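Local coordinates for protein precorrin-8x Methyl Mutase (Thermus thermophilus, PDB 1V9C) that probably catalyses the methyl-group rearrangement of precorrin-8X, an isomerase step of adenosylcobalamin biosynthesis, at residues Pro153-Gly158 against Pro179-Glu184. Sequence-based numbering, arbitrary orientation.
Sequences PALVLG and PWIVTE
L157 and I181 stand side by side on adjacent parallel strands, the two strands of a beta-alpha-beta crossover in a doubly wound sheet; helix 166-174 makes the connection, and the strand axes lie 4.8 Å apart. V156 uses both its polar backbone atoms here: its N donates to P179 O at 3.1 Å, and its O accepts from I181 N at the same length. The third bond, G158 N to I181 O, is shortest at 2.8 Å.

On the face bearing L157 and I181, the L157 branch CD2 lies alongside I181, touching CD1, CG1 and CB. L155 joins them: with CG anti to the backbone N (chi1 167°), it carries CD1 to 3.5 Å from W180 CA. Helices 55-65 and 190-205 meet this apolar row, through A55 on I181 and through V193 and L197 on L157.

V156 and V182 point to the other face, where both rest on L173 of the crossover helix; the W180 side chain leads away from strand 155-158 to M174. Across from G158, which has no side chain, V182 brings its CG2 methyl to 3.5 Å from G158 O.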
ATOM      1  N   PRO B 153      -0.554 -12.254  21.238  1.00 47.34           N
ATOM      2  CA  PRO B 153      -1.066 -11.028  20.612  1.00 44.60           C
ATOM      3  C   PRO B 153      -2.587 -11.143  20.572  1.00 41.70           C
ATOM      4  O   PRO B 153      -3.118 -12.239  20.419  1.00 42.83           O
ATOM      5  CB  PRO B 153      -0.465 -11.076  19.210  1.00 45.09           C
ATOM      6  CG  PRO B 153       0.760 -11.932  19.368  1.00 48.03           C
ATOM      7  CD  PRO B 153       0.283 -13.017  20.299  1.00 45.47           C
ATOM      8  N   ALA B 154      -3.292 -10.032  20.718  1.00 37.25           N
ATOM      9  CA  ALA B 154      -4.746 -10.089  20.681  1.00 35.97           C
ATOM     10  C   ALA B 154      -5.214 -10.599  19.328  1.00 34.47           C
ATOM     11  O   ALA B 154      -6.154 -11.389  19.259  1.00 36.58           O
ATOM     12  CB  ALA B 154      -5.343  -8.709  20.959  1.00 37.54           C
ATOM     13  N   LEU B 155      -4.557 -10.157  18.253  1.00 32.66           N
ATOM     14  CA  LEU B 155      -4.923 -10.580  16.897  1.00 32.21           C
ATOM     15  C   LEU B 155      -3.778 -10.404  15.914  1.00 31.65           C
ATOM     16  O   LEU B 155      -2.998  -9.465  16.024  1.00 32.65           O
ATOM     17  CB  LEU B 155      -6.138  -9.785  16.399  1.00 30.83           C
ATOM     18  CG  LEU B 155      -6.470  -9.882  14.899  1.00 31.23           C
ATOM     19  CD1 LEU B 155      -6.930 -11.303  14.509  1.00 20.31           C
ATOM     20  CD2 LEU B 155      -7.562  -8.871  14.588  1.00 26.16           C
ATOM     21  N   VAL B 156      -3.694 -11.297  14.936  1.00 31.67           N
ATOM     22  CA  VAL B 156      -2.631 -11.225  13.943  1.00 30.29           C
ATOM     23  C   VAL B 156      -3.165 -11.231  12.512  1.00 33.24           C
ATOM     24  O   VAL B 156      -3.853 -12.160  12.096  1.00 29.08           O
ATOM     25  CB  VAL B 156      -1.633 -12.408  14.092  1.00 31.71           C
ATOM     26  CG1 VAL B 156      -0.561 -12.333  13.004  1.00 23.83           C
ATOM     27  CG2 VAL B 156      -0.992 -12.372  15.458  1.00 26.22           C
ATOM     28  N   LEU B 157      -2.840 -10.181  11.766  1.00 31.96           N
ATOM     29  CA  LEU B 157      -3.259 -10.064  10.377  1.00 32.49           C
ATOM     30  C   LEU B 157      -2.083 -10.554   9.518  1.00 31.42           C
ATOM     31  O   LEU B 157      -1.084  -9.853   9.341  1.00 28.78           O
ATOM     32  CB  LEU B 157      -3.598  -8.604  10.054  1.00 35.33           C
ATOM     33  CG  LEU B 157      -4.683  -7.934  10.901  1.00 33.32           C
ATOM     34  CD1 LEU B 157      -4.858  -6.495  10.460  1.00 39.37           C
ATOM     35  CD2 LEU B 157      -5.987  -8.691  10.770  1.00 38.16           C
ATOM     36  N   GLY B 158      -2.197 -11.776   9.009  1.00 28.94           N
ATOM     37  CA  GLY B 158      -1.123 -12.330   8.210  1.00 25.29           C
ATOM     38  C   GLY B 158      -1.385 -12.144   6.734  1.00 27.69           C
ATOM     39  O   GLY B 158      -1.977 -13.011   6.085  1.00 22.43           O
ATOM     40  N   PRO B 179      -5.968 -15.664  17.498  1.00 32.49           N
ATOM     41  CA  PRO B 179      -6.903 -15.367  16.413  1.00 35.11           C
ATOM     42  C   PRO B 179      -6.181 -14.696  15.247  1.00 32.34           C
ATOM     43  O   PRO B 179      -5.166 -14.029  15.431  1.00 26.87           O
ATOM     44  CB  PRO B 179      -7.940 -14.475  17.089  1.00 36.39           C
ATOM     45  CG  PRO B 179      -7.159 -13.789  18.142  1.00 37.81           C
ATOM     46  CD  PRO B 179      -6.245 -14.846  18.688  1.00 32.87           C
ATOM     47  N   TRP B 180      -6.682 -14.892  14.039  1.00 29.56           N
ATOM     48  CA  TRP B 180      -6.023 -14.283  12.902  1.00 31.88           C
ATOM     49  C   TRP B 180      -6.938 -14.080  11.708  1.00 29.05           C
ATOM     50  O   TRP B 180      -8.063 -14.584  11.672  1.00 27.33           O
ATOM     51  CB  TRP B 180      -4.844 -15.153  12.477  1.00 31.08           C
ATOM     52  CG  TRP B 180      -5.226 -16.606  12.382  1.00 34.65           C
ATOM     53  CD1 TRP B 180      -4.987 -17.579  13.313  1.00 33.24           C
ATOM     54  CD2 TRP B 180      -5.953 -17.239  11.320  1.00 32.31           C
ATOM     55  NE1 TRP B 180      -5.517 -18.777  12.896  1.00 33.61           N
ATOM     56  CE2 TRP B 180      -6.114 -18.601  11.678  1.00 36.92           C
ATOM     57  CE3 TRP B 180      -6.480 -16.793  10.102  1.00 34.98           C
ATOM     58  CZ2 TRP B 180      -6.787 -19.517  10.861  1.00 33.58           C
ATOM     59  CZ3 TRP B 180      -7.150 -17.703   9.290  1.00 31.52           C
ATOM     60  CH2 TRP B 180      -7.293 -19.051   9.673  1.00 37.81           C
ATOM     61  N   ILE B 181      -6.422 -13.326  10.743  1.00 27.45           N
ATOM     62  CA  ILE B 181      -7.097 -13.042   9.483  1.00 22.88           C
ATOM     63  C   ILE B 181      -5.972 -13.129   8.471  1.00 24.99           C
ATOM     64  O   ILE B 181      -4.918 -12.494   8.627  1.00 26.67           O
ATOM     65  CB  ILE B 181      -7.692 -11.646   9.417  1.00 23.25           C
ATOM     66  CG1 ILE B 181      -8.650 -11.421  10.588  1.00 24.50           C
ATOM     67  CG2 ILE B 181      -8.414 -11.477   8.074  1.00 23.16           C
ATOM     68  CD1 ILE B 181      -9.336 -10.084  10.549  1.00 28.98           C
ATOM     69  N   VAL B 182      -6.204 -13.923   7.435  1.00 20.22           N
ATOM     70  CA  VAL B 182      -5.211 -14.169   6.423  1.00 20.63           C
ATOM     71  C   VAL B 182      -5.732 -14.003   5.000  1.00 18.28           C
ATOM     72  O   VAL B 182      -6.917 -14.195   4.741  1.00 21.71           O
ATOM     73  CB  VAL B 182      -4.661 -15.623   6.604  1.00 19.83           C
ATOM     74  CG1 VAL B 182      -3.998 -16.109   5.346  1.00 23.66           C
ATOM     75  CG2 VAL B 182      -3.655 -15.659   7.745  1.00 24.75           C
ATOM     76  N   THR B 183      -4.840 -13.626   4.088  1.00 16.87           N
ATOM     77  CA  THR B 183      -5.184 -13.531   2.671  1.00 21.79           C
ATOM     78  C   THR B 183      -4.436 -14.724   2.076  1.00 23.68           C
ATOM     79  O   THR B 183      -3.214 -14.706   1.939  1.00 22.78           O
ATOM     80  CB  THR B 183      -4.687 -12.214   1.992  1.00 23.52           C
ATOM     81  OG1 THR B 183      -3.285 -12.034   2.225  1.00 23.54           O
ATOM     82  CG2 THR B 183      -5.454 -11.016   2.530  1.00 26.22           C
ATOM     83  N   GLU B 184      -5.187 -15.774   1.769  1.00 27.85           N
ATOM     84  CA  GLU B 184      -4.640 -17.009   1.215  1.00 30.12           C
ATOM     85  C   GLU B 184      -3.843 -16.761  -0.061  1.00 29.19           C
ATOM     86  O   GLU B 184      -4.218 -15.925  -0.881  1.00 34.52           O
ATOM     87  CB  GLU B 184      -5.789 -17.978   0.906  1.00 35.79           C
ATOM     88  CG  GLU B 184      -6.755 -18.217   2.061  1.00 44.07           C
ATOM     89  CD  GLU B 184      -6.533 -19.544   2.762  1.00 53.70           C
ATOM     90  OE1 GLU B 184      -5.522 -19.686   3.486  1.00 55.64           O
ATOM     91  OE2 GLU B 184      -7.373 -20.451   2.573  1.00 57.52           O
TER